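Local coordinates for protein salicylaldehyde dehydrogenase NahF (Pseudomonas putida, PDB 4JZ6) that probably catalyses the NAD+-dependent oxidation of salicylaldehyde to salicylate, a step in the breakdown of naphthalene, at residues G292-I300 with C339-P347; T304-D315 with T397-K408. All blocks are in the same frame, centred on the assembly; numbering follows the deposited sequence.

Contact 1 of 2, residues G292-I300 with C339-P347; sequences GSFLFQGQI and CIIGPMVSP. With NK (salicylaldehyde), chain B.
Gln297 lies against the backbone of Ile341, Gly342 and Pro343, in the aldehyde dehydrogenase fold, where helix 282-294 ends and the chain turns toward the substrate pocket. Phe296, Gln297 and Gly298 all have positive phi and form a left-handed turn. The loop 339-347 passes alongside it.

The tight part is at Gln297. Its CG is 2.9 Å from Gly342 O. A bend at chi2 (98°) carries the amide along the loop. OE1 then sits 3.0 Å from Gly342 N, while NE2 is 2.9 Å from Pro343 O at an angle too poor for a hydrogen bond. A CB on Gly342 would collide with OE1. With an alanine here in place of Gln297, the backbone of Gly342 and Pro343 would probably lose the group lying against it and face a gap. Next to this, Ile341 CD1 approaches Phe294 CB at 3.7 Å and meets the ring obliquely. The Phe294 ring itself leads off to Phe321 and Thr325 of helix 311-327.

Further along, Gln299 reaches the loop with an extended chain. Its OE1 accepts a weak, bent bond from Val345 N (3.0 Å, 129°). Its NE2 donates to a water beside Pro343 O and lies over one face of the Phe296 ring, which stacks with Trp113 of the substrate pocket.

The looser side is at Ile340, which is partly exposed. Here water does the joining: it accepts from Phe296 N at 2.8 Å and donates to Ile340 O at 2.6 Å. Phe500 of the second subunit packs on Leu295 and Ile340. At the far end of the turn, Ile300 takes no part in the loop contact. Its CG2 stands 3.3 Å from the aldehyde oxygen OAH of salicylaldehyde.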
loop_
_atom_site.group_PDB
_atom_site.type_symbol
_atom_site.label_atom_id
_atom_site.label_comp_id
_atom_site.label_asym_id
_atom_site.label_seq_id
_atom_site.Cartn_x
_atom_site.Cartn_y
_atom_site.Cartn_z
ATOM N N GLY A 292 -5.501 17.830 24.102
ATOM C CA GLY A 292 -5.493 16.616 23.304
ATOM C C GLY A 292 -6.422 15.548 23.846
ATOM O O GLY A 292 -6.949 14.733 23.096
ATOM N N SER A 293 -6.632 15.557 25.158
ATOM C CA SER A 293 -7.467 14.546 25.790
ATOM C C SER A 293 -8.956 14.794 25.584
ATOM O O SER A 293 -9.723 13.853 25.363
ATOM C CB SER A 293 -7.170 14.460 27.285
ATOM O OG SER A 293 -5.865 13.956 27.503
ATOM N N PHE A 294 -9.367 16.056 25.644
ATOM C CA PHE A 294 -10.786 16.347 25.760
ATOM C C PHE A 294 -11.404 17.174 24.645
ATOM O O PHE A 294 -12.579 17.539 24.721
ATOM C CB PHE A 294 -11.068 16.972 27.116
ATOM C CG PHE A 294 -10.654 16.110 28.253
ATOM C CD1 PHE A 294 -11.284 14.895 28.473
ATOM C CD2 PHE A 294 -9.626 16.495 29.090
ATOM C CE1 PHE A 294 -10.902 14.080 29.520
ATOM C CE2 PHE A 294 -9.238 15.691 30.139
ATOM C CZ PHE A 294 -9.875 14.476 30.357
ATOM N N LEU A 295 -10.630 17.472 23.611
ATOM C CA LEU A 295 -11.207 18.115 22.449
ATOM C C LEU A 295 -12.213 17.143 21.830
ATOM O O LEU A 295 -11.904 15.960 21.654
ATOM C CB LEU A 295 -10.116 18.499 21.454
ATOM C CG LEU A 295 -10.575 19.080 20.118
ATOM C CD1 LEU A 295 -11.425 20.310 20.328
ATOM C CD2 LEU A 295 -9.367 19.412 19.280
ATOM N N PHE A 296 -13.418 17.641 21.535
ATOM C CA PHE A 296 -14.502 16.830 20.961
ATOM C C PHE A 296 -14.759 15.553 21.770
ATOM O O PHE A 296 -15.020 14.486 21.209
ATOM C CB PHE A 296 -14.227 16.511 19.481
ATOM C CG PHE A 296 -15.380 15.847 18.768
ATOM C CD1 PHE A 296 -16.679 16.312 18.924
ATOM C CD2 PHE A 296 -15.160 14.755 17.936
ATOM C CE1 PHE A 296 -17.736 15.696 18.272
ATOM C CE2 PHE A 296 -16.220 14.141 17.276
ATOM C CZ PHE A 296 -17.508 14.617 17.446
ATOM N N GLN A 297 -14.666 15.675 23.092
ATOM C CA GLN A 297 -14.958 14.568 23.995
ATOM C C GLN A 297 -14.074 13.351 23.762
ATOM O O GLN A 297 -14.539 12.225 23.906
ATOM C CB GLN A 297 -16.415 14.128 23.841
ATOM C CG GLN A 297 -17.409 15.244 23.972
ATOM C CD GLN A 297 -17.884 15.794 22.640
ATOM O OE1 GLN A 297 -17.736 16.983 22.369
ATOM N NE2 GLN A 297 -18.471 14.938 21.811
ATOM N N GLY A 298 -12.818 13.568 23.384
ATOM C CA GLY A 298 -11.913 12.462 23.125
ATOM C C GLY A 298 -12.410 11.509 22.047
ATOM O O GLY A 298 -12.073 10.322 22.036
ATOM N N GLN A 299 -13.225 12.030 21.138
ATOM C CA GLN A 299 -13.740 11.228 20.043
ATOM C C GLN A 299 -12.922 11.444 18.773
ATOM O O GLN A 299 -13.439 11.353 17.659
ATOM C CB GLN A 299 -15.214 11.538 19.800
ATOM C CG GLN A 299 -16.116 11.029 20.892
ATOM C CD GLN A 299 -17.584 11.241 20.577
ATOM O OE1 GLN A 299 -18.405 10.331 20.729
ATOM N NE2 GLN A 299 -17.925 12.449 20.140
ATOM N N ILE A 300 -11.640 11.735 18.947
ATOM C CA ILE A 300 -10.736 11.878 17.816
ATOM C C ILE A 300 -9.831 10.658 17.825
ATOM O O ILE A 300 -9.423 10.216 18.894
ATOM C CB ILE A 300 -9.896 13.165 17.940
ATOM C CG1 ILE A 300 -10.784 14.327 18.395
ATOM C CG2 ILE A 300 -9.202 13.485 16.627
ATOM C CD1 ILE A 300 -10.054 15.639 18.568
ATOM N N CYS A 339 -19.350 24.501 25.451
ATOM C CA CYS A 339 -19.201 23.136 25.914
ATOM C C CYS A 339 -17.869 22.587 25.427
ATOM O O CYS A 339 -17.585 22.596 24.230
ATOM C CB CYS A 339 -20.345 22.269 25.394
ATOM S SG CYS A 339 -21.956 22.848 25.901
ATOM N N ILE A 340 -17.043 22.125 26.357
ATOM C CA ILE A 340 -15.817 21.438 25.983
ATOM C C ILE A 340 -16.144 19.961 25.819
ATOM O O ILE A 340 -15.767 19.328 24.831
ATOM C CB ILE A 340 -14.704 21.632 27.029
ATOM C CG1 ILE A 340 -14.498 23.123 27.313
ATOM C CG2 ILE A 340 -13.412 20.969 26.568
ATOM C CD1 ILE A 340 -14.184 23.941 26.085
ATOM N N ILE A 341 -16.875 19.424 26.788
ATOM C CA ILE A 341 -17.282 18.025 26.752
ATOM C C ILE A 341 -18.740 17.892 26.311
ATOM O O ILE A 341 -19.657 17.941 27.134
ATOM C CB ILE A 341 -17.108 17.346 28.132
ATOM C CG1 ILE A 341 -15.792 17.772 28.791
ATOM C CG2 ILE A 341 -17.192 15.828 27.997
ATOM C CD1 ILE A 341 -14.568 17.210 28.131
ATOM N N GLY A 342 -18.952 17.732 25.011
ATOM C CA GLY A 342 -20.284 17.496 24.487
ATOM C C GLY A 342 -20.718 16.060 24.699
ATOM O O GLY A 342 -19.990 15.270 25.296
ATOM N N PRO A 343 -21.925 15.711 24.233
ATOM C CA PRO A 343 -22.340 14.310 24.348
ATOM C C PRO A 343 -21.583 13.435 23.359
ATOM O O PRO A 343 -21.152 13.920 22.317
ATOM C CB PRO A 343 -23.830 14.357 23.997
ATOM C CG PRO A 343 -23.987 15.591 23.164
ATOM C CD PRO A 343 -23.007 16.575 23.730
ATOM N N MET A 344 -21.413 12.161 23.692
ATOM C CA MET A 344 -20.809 11.211 22.768
ATOM C C MET A 344 -21.793 10.877 21.660
ATOM O O MET A 344 -22.929 11.339 21.678
ATOM C CB MET A 344 -20.346 9.957 23.504
ATOM C CG MET A 344 -19.221 10.246 24.472
ATOM S SD MET A 344 -18.614 8.818 25.377
ATOM C CE MET A 344 -20.073 8.358 26.309
ATOM N N VAL A 345 -21.358 10.077 20.692
ATOM C CA VAL A 345 -22.111 9.908 19.450
ATOM C C VAL A 345 -23.325 8.991 19.571
ATOM O O VAL A 345 -24.327 9.185 18.882
ATOM C CB VAL A 345 -21.196 9.413 18.292
ATOM C CG1 VAL A 345 -20.747 7.978 18.531
ATOM C CG2 VAL A 345 -21.902 9.525 16.954
ATOM N N SER A 346 -23.243 8.005 20.456
ATOM C CA SER A 346 -24.242 6.947 20.499
ATOM C C SER A 346 -24.547 6.531 21.928
ATOM O O SER A 346 -23.659 6.547 22.780
ATOM C CB SER A 346 -23.740 5.739 19.702
ATOM O OG SER A 346 -24.637 4.644 19.771
ATOM N N PRO A 347 -25.803 6.132 22.193
ATOM C CA PRO A 347 -26.223 5.675 23.528
ATOM C C PRO A 347 -25.602 4.324 23.868
ATOM O O PRO A 347 -26.240 3.489 24.505
ATOM C CB PRO A 347 -27.740 5.507 23.386
ATOM C CG PRO A 347 -28.112 6.213 22.106
ATOM C CD PRO A 347 -26.917 6.118 21.229
HETATM O OAH NK B . -8.724 11.168 14.388
HETATM C CAD NK B . -9.543 11.592 13.597
HETATM C CAA NK B . -9.160 12.821 12.870
HETATM C CAC NK B . -7.935 12.930 12.213
HETATM C CAG NK B . -7.623 14.111 11.547
HETATM C CAI NK B . -8.508 15.173 11.548
HETATM C CAE NK B . -9.720 15.069 12.206
HETATM C CAB NK B . -10.049 13.888 12.872
HETATM O OAF NK B . -11.240 13.735 13.540
HETATM O O HOH W 1 -14.642 19.976 22.549
HETATM O O HOH W 2 -20.680 12.916 19.674
#

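Contact 2 of 2, residues T304-D315 with T397-K408; sequences TERLVVDEKIAD and TFGPITVVIRCK
Arg306 to Asp310 pair in parallel register with Val403 to Cys407. Backbone hydrogen bonds alternate along the pair, among them Leu307 N to Val403 O (2.7 Å) and Ile405 N to Leu307 O (3.0 Å). Glu311 N to Cys407 O continues the series at the start of helix 311-327.

At the other end, Thr402 OG1, opposite its backbone N (chi1 -162°), donates to Thr304 O at 2.7 Å from above the carbonyl plane. Glu305 OE1 takes Thr397 N on its syn lone pair (2.9 Å, 166°) and pairs with Lys271.

Arg406 centres a salt-bridge network with Asp315 and Glu311. NH1 (2.9 Å) and NH2 (3.1 Å) both hold Asp315 OD1, and Asp384 is a second partner of NH1. Glu311 OE2 bonds NH2 weakly. Ala314 CB sits over one guanidinium face, toward its rim.

Val309 CG2 and Val404 CG1 form an apolar pair (3.7 Å). Ile405 CD1 lies over one face of the Arg306 guanidinium, whose NE donates to Tyr393 O and whose NH2 salt-bridges Asp419.

Strand 306-310 lies between 401-407 and 273-276. Helix 282-294 joins 273-276 to 306-310, a beta-alpha-beta crossover of the alpha/beta fold, and covers Leu307 and Thr402. Helix 410-418 covers Val308 and Cys407.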
loop_
_atom_site.group_PDB
_atom_site.type_symbol
_atom_site.label_atom_id
_atom_site.label_comp_id
_atom_site.label_asym_id
_atom_site.label_seq_id
_atom_site.Cartn_x
_atom_site.Cartn_y
_atom_site.Cartn_z
ATOM N N THR A 304 -5.579 12.179 22.879
ATOM C CA THR A 304 -4.590 11.697 23.826
ATOM C C THR A 304 -5.220 10.639 24.725
ATOM O O THR A 304 -6.007 10.964 25.615
ATOM C CB THR A 304 -4.074 12.846 24.687
ATOM O OG1 THR A 304 -3.734 13.954 23.844
ATOM C CG2 THR A 304 -2.859 12.406 25.471
ATOM N N GLU A 305 -4.887 9.373 24.485
ATOM C CA GLU A 305 -5.482 8.279 25.250
ATOM C C GLU A 305 -4.566 7.781 26.364
ATOM O O GLU A 305 -5.007 7.085 27.273
ATOM C CB GLU A 305 -5.872 7.122 24.330
ATOM C CG GLU A 305 -6.879 7.501 23.256
ATOM C CD GLU A 305 -8.064 6.556 23.200
ATOM O OE1 GLU A 305 -8.076 5.571 23.970
ATOM O OE2 GLU A 305 -8.989 6.802 22.395
ATOM N N ARG A 306 -3.290 8.139 26.286
ATOM C CA ARG A 306 -2.331 7.794 27.328
ATOM C C ARG A 306 -1.539 9.021 27.745
ATOM O O ARG A 306 -1.199 9.868 26.914
ATOM C CB ARG A 306 -1.339 6.743 26.831
ATOM C CG ARG A 306 -1.847 5.320 26.779
ATOM C CD ARG A 306 -0.968 4.523 25.841
ATOM N NE ARG A 306 -0.963 3.095 26.133
ATOM C CZ ARG A 306 0.016 2.269 25.770
ATOM N NH1 ARG A 306 1.068 2.734 25.105
ATOM N NH2 ARG A 306 -0.051 0.981 26.076
ATOM N N LEU A 307 -1.241 9.101 29.035
ATOM C CA LEU A 307 -0.273 10.053 29.540
ATOM C C LEU A 307 0.840 9.247 30.201
ATOM O O LEU A 307 0.708 8.851 31.365
ATOM C CB LEU A 307 -0.915 10.983 30.575
ATOM C CG LEU A 307 -1.914 12.079 30.173
ATOM C CD1 LEU A 307 -1.316 12.990 29.116
ATOM C CD2 LEU A 307 -3.247 11.513 29.699
ATOM N N VAL A 308 1.922 8.969 29.471
ATOM C CA VAL A 308 3.052 8.271 30.095
ATOM C C VAL A 308 3.999 9.275 30.768
ATOM O O VAL A 308 4.667 10.076 30.114
ATOM C CB VAL A 308 3.768 7.230 29.153
ATOM C CG1 VAL A 308 2.743 6.426 28.377
ATOM C CG2 VAL A 308 4.713 7.885 28.198
ATOM N N VAL A 309 3.998 9.256 32.098
ATOM C CA VAL A 309 4.709 10.266 32.872
ATOM C C VAL A 309 5.777 9.653 33.773
ATOM O O VAL A 309 5.597 8.567 34.323
ATOM C CB VAL A 309 3.732 11.103 33.727
ATOM C CG1 VAL A 309 2.739 11.824 32.844
ATOM C CG2 VAL A 309 2.993 10.216 34.690
ATOM N N ASP A 310 6.898 10.350 33.914
ATOM C CA ASP A 310 7.960 9.868 34.778
ATOM C C ASP A 310 7.510 9.966 36.233
ATOM O O ASP A 310 6.911 10.963 36.641
ATOM C CB ASP A 310 9.244 10.662 34.556
ATOM C CG ASP A 310 10.468 9.930 35.049
ATOM O OD1 ASP A 310 10.818 10.083 36.235
ATOM O OD2 ASP A 310 11.080 9.191 34.251
ATOM N N GLU A 311 7.792 8.922 37.005
ATOM C CA GLU A 311 7.376 8.857 38.400
ATOM C C GLU A 311 7.825 10.069 39.204
ATOM O O GLU A 311 7.095 10.530 40.079
ATOM C CB GLU A 311 7.903 7.580 39.061
ATOM C CG GLU A 311 6.927 6.413 39.055
ATOM C CD GLU A 311 5.763 6.597 40.015
ATOM O OE1 GLU A 311 4.787 5.822 39.908
ATOM O OE2 GLU A 311 5.821 7.502 40.879
ATOM N N LYS A 312 9.016 10.585 38.905
ATOM C CA LYS A 312 9.576 11.716 39.648
ATOM C C LYS A 312 8.666 12.937 39.573
ATOM O O LYS A 312 8.740 13.842 40.401
ATOM C CB LYS A 312 10.961 12.097 39.113
ATOM C CG LYS A 312 12.011 11.001 39.178
ATOM C CD LYS A 312 13.387 11.558 38.834
ATOM C CE LYS A 312 14.306 10.480 38.278
ATOM N NZ LYS A 312 13.783 9.898 37.003
ATOM N N ILE A 313 7.797 12.943 38.574
ATOM C CA ILE A 313 7.062 14.136 38.217
ATOM C C ILE A 313 5.550 13.870 38.237
ATOM O O ILE A 313 4.747 14.798 38.349
ATOM C CB ILE A 313 7.576 14.660 36.839
ATOM C CG1 ILE A 313 7.817 16.165 36.903
ATOM C CG2 ILE A 313 6.684 14.222 35.675
ATOM C CD1 ILE A 313 8.648 16.565 38.103
ATOM N N ALA A 314 5.187 12.588 38.183
ATOM C CA ALA A 314 3.802 12.130 38.040
ATOM C C ALA A 314 2.785 12.761 38.994
ATOM O O ALA A 314 1.782 13.321 38.549
ATOM C CB ALA A 314 3.743 10.620 38.156
ATOM N N ASP A 315 3.034 12.646 40.296
ATOM C CA ASP A 315 2.114 13.170 41.302
ATOM C C ASP A 315 1.789 14.644 41.085
ATOM O O ASP A 315 0.632 15.056 41.192
ATOM C CB ASP A 315 2.670 12.966 42.714
ATOM C CG ASP A 315 2.503 11.543 43.210
ATOM O OD1 ASP A 315 1.566 10.856 42.754
ATOM O OD2 ASP A 315 3.305 11.116 44.068
ATOM N N THR A 397 -10.437 3.953 23.568
ATOM C CA THR A 397 -11.690 4.305 24.219
ATOM C C THR A 397 -12.188 5.641 23.683
ATOM O O THR A 397 -11.658 6.693 24.026
ATOM C CB THR A 397 -11.512 4.414 25.746
ATOM O OG1 THR A 397 -10.718 5.567 26.059
ATOM C CG2 THR A 397 -10.829 3.166 26.300
ATOM N N PHE A 398 -13.205 5.602 22.834
ATOM C CA PHE A 398 -13.700 6.814 22.192
ATOM C C PHE A 398 -14.579 7.619 23.133
ATOM O O PHE A 398 -15.804 7.496 23.107
ATOM C CB PHE A 398 -14.469 6.464 20.915
ATOM C CG PHE A 398 -13.839 7.009 19.668
ATOM C CD1 PHE A 398 -12.494 6.780 19.398
ATOM C CD2 PHE A 398 -14.584 7.752 18.765
ATOM C CE1 PHE A 398 -11.907 7.285 18.252
ATOM C CE2 PHE A 398 -14.001 8.260 17.612
ATOM C CZ PHE A 398 -12.660 8.026 17.355
ATOM N N GLY A 399 -13.953 8.445 23.963
ATOM C CA GLY A 399 -14.692 9.209 24.952
ATOM C C GLY A 399 -13.843 10.178 25.751
ATOM O O GLY A 399 -12.617 10.183 25.628
ATOM N N PRO A 400 -14.505 11.018 26.566
ATOM C CA PRO A 400 -13.857 11.986 27.458
ATOM C C PRO A 400 -13.223 11.290 28.666
ATOM O O PRO A 400 -13.492 11.638 29.821
ATOM C CB PRO A 400 -15.019 12.871 27.908
ATOM C CG PRO A 400 -16.206 11.967 27.869
ATOM C CD PRO A 400 -15.975 11.071 26.673
ATOM N N ILE A 401 -12.391 10.295 28.381
ATOM C CA ILE A 401 -11.653 9.576 29.406
ATOM C C ILE A 401 -10.233 9.367 28.892
ATOM O O ILE A 401 -10.018 9.272 27.682
ATOM C CB ILE A 401 -12.323 8.221 29.745
ATOM C CG1 ILE A 401 -11.591 7.523 30.893
ATOM C CG2 ILE A 401 -12.394 7.331 28.521
ATOM C CD1 ILE A 401 -12.213 6.204 31.315
ATOM N N THR A 402 -9.268 9.334 29.806
ATOM C CA THR A 402 -7.875 9.116 29.443
ATOM C C THR A 402 -7.108 8.499 30.621
ATOM O O THR A 402 -7.523 8.628 31.779
ATOM C CB THR A 402 -7.211 10.425 28.958
ATOM O OG1 THR A 402 -6.018 10.120 28.226
ATOM C CG2 THR A 402 -6.885 11.343 30.130
ATOM N N VAL A 403 -6.001 7.816 30.319
ATOM C CA VAL A 403 -5.266 7.069 31.341
ATOM C C VAL A 403 -3.827 7.541 31.561
ATOM O O VAL A 403 -3.140 7.969 30.628
ATOM C CB VAL A 403 -5.253 5.551 31.048
ATOM C CG1 VAL A 403 -6.668 5.026 30.914
ATOM C CG2 VAL A 403 -4.446 5.246 29.799
ATOM N N VAL A 404 -3.385 7.460 32.812
ATOM C CA VAL A 404 -2.017 7.797 33.175
ATOM C C VAL A 404 -1.212 6.532 33.450
ATOM O O VAL A 404 -1.568 5.736 34.322
ATOM C CB VAL A 404 -1.962 8.690 34.429
ATOM C CG1 VAL A 404 -0.571 9.249 34.615
ATOM C CG2 VAL A 404 -2.969 9.815 34.320
ATOM N N ILE A 405 -0.134 6.341 32.693
ATOM C CA ILE A 405 0.804 5.266 32.980
ATOM C C ILE A 405 2.109 5.870 33.471
ATOM O O ILE A 405 2.736 6.668 32.774
ATOM C CB ILE A 405 1.087 4.404 31.746
ATOM C CG1 ILE A 405 -0.226 3.959 31.097
ATOM C CG2 ILE A 405 1.930 3.207 32.139
ATOM C CD1 ILE A 405 -0.061 3.423 29.694
ATOM N N ARG A 406 2.502 5.509 34.684
ATOM C CA ARG A 406 3.727 6.030 35.263
ATOM C C ARG A 406 4.900 5.157 34.849
ATOM O O ARG A 406 4.748 3.950 34.652
ATOM C CB ARG A 406 3.610 6.093 36.784
ATOM C CG ARG A 406 2.622 7.135 37.272
ATOM C CD ARG A 406 2.118 6.828 38.665
ATOM N NE ARG A 406 1.171 7.838 39.125
ATOM C CZ ARG A 406 1.424 8.729 40.078
ATOM N NH1 ARG A 406 0.493 9.610 40.421
ATOM N NH2 ARG A 406 2.600 8.736 40.697
ATOM N N CYS A 407 6.070 5.772 34.707
ATOM C CA CYS A 407 7.262 5.047 34.288
ATOM C C CYS A 407 8.508 5.633 34.921
ATOM O O CYS A 407 8.486 6.746 35.445
ATOM C CB CYS A 407 7.407 5.078 32.767
ATOM S SG CYS A 407 7.820 6.704 32.074
ATOM N N LYS A 408 9.592 4.872 34.865
ATOM C CA LYS A 408 10.875 5.327 35.374
ATOM C C LYS A 408 11.913 5.346 34.264
ATOM O O LYS A 408 12.410 4.303 33.845
ATOM C CB LYS A 408 11.349 4.434 36.525
ATOM C CG LYS A 408 10.679 4.744 37.854
ATOM C CD LYS A 408 10.398 3.479 38.659
ATOM C CE LYS A 408 9.638 3.799 39.946
ATOM N NZ LYS A 408 9.329 2.578 40.748
#

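The centres of contacts 1 and 2 are about 18 Å apart. Their segments alternate along the chain: 292-300, 304-315, 339-347, 397-408. Helix 282-294 leads through the turn in 292-300 to strand 306-310, and Gly292 O and Thr304 N probably hydrogen-bond at 2.9 Å. They also meet where Gln299 O lies 3.1 Å from Phe398 CE2 and where Pro400 packs on Gln297. Contact 2 pairs two neighbouring strands of the seven-stranded sheet, while contact 1 sets the turn after the helix against the loop 339-347. That turn runs on to Ile300 of the salicylaldehyde pocket, and the Phe398 side chain is about 6 Å from the ligand, so the contacts bring the sheet end close to the pocket.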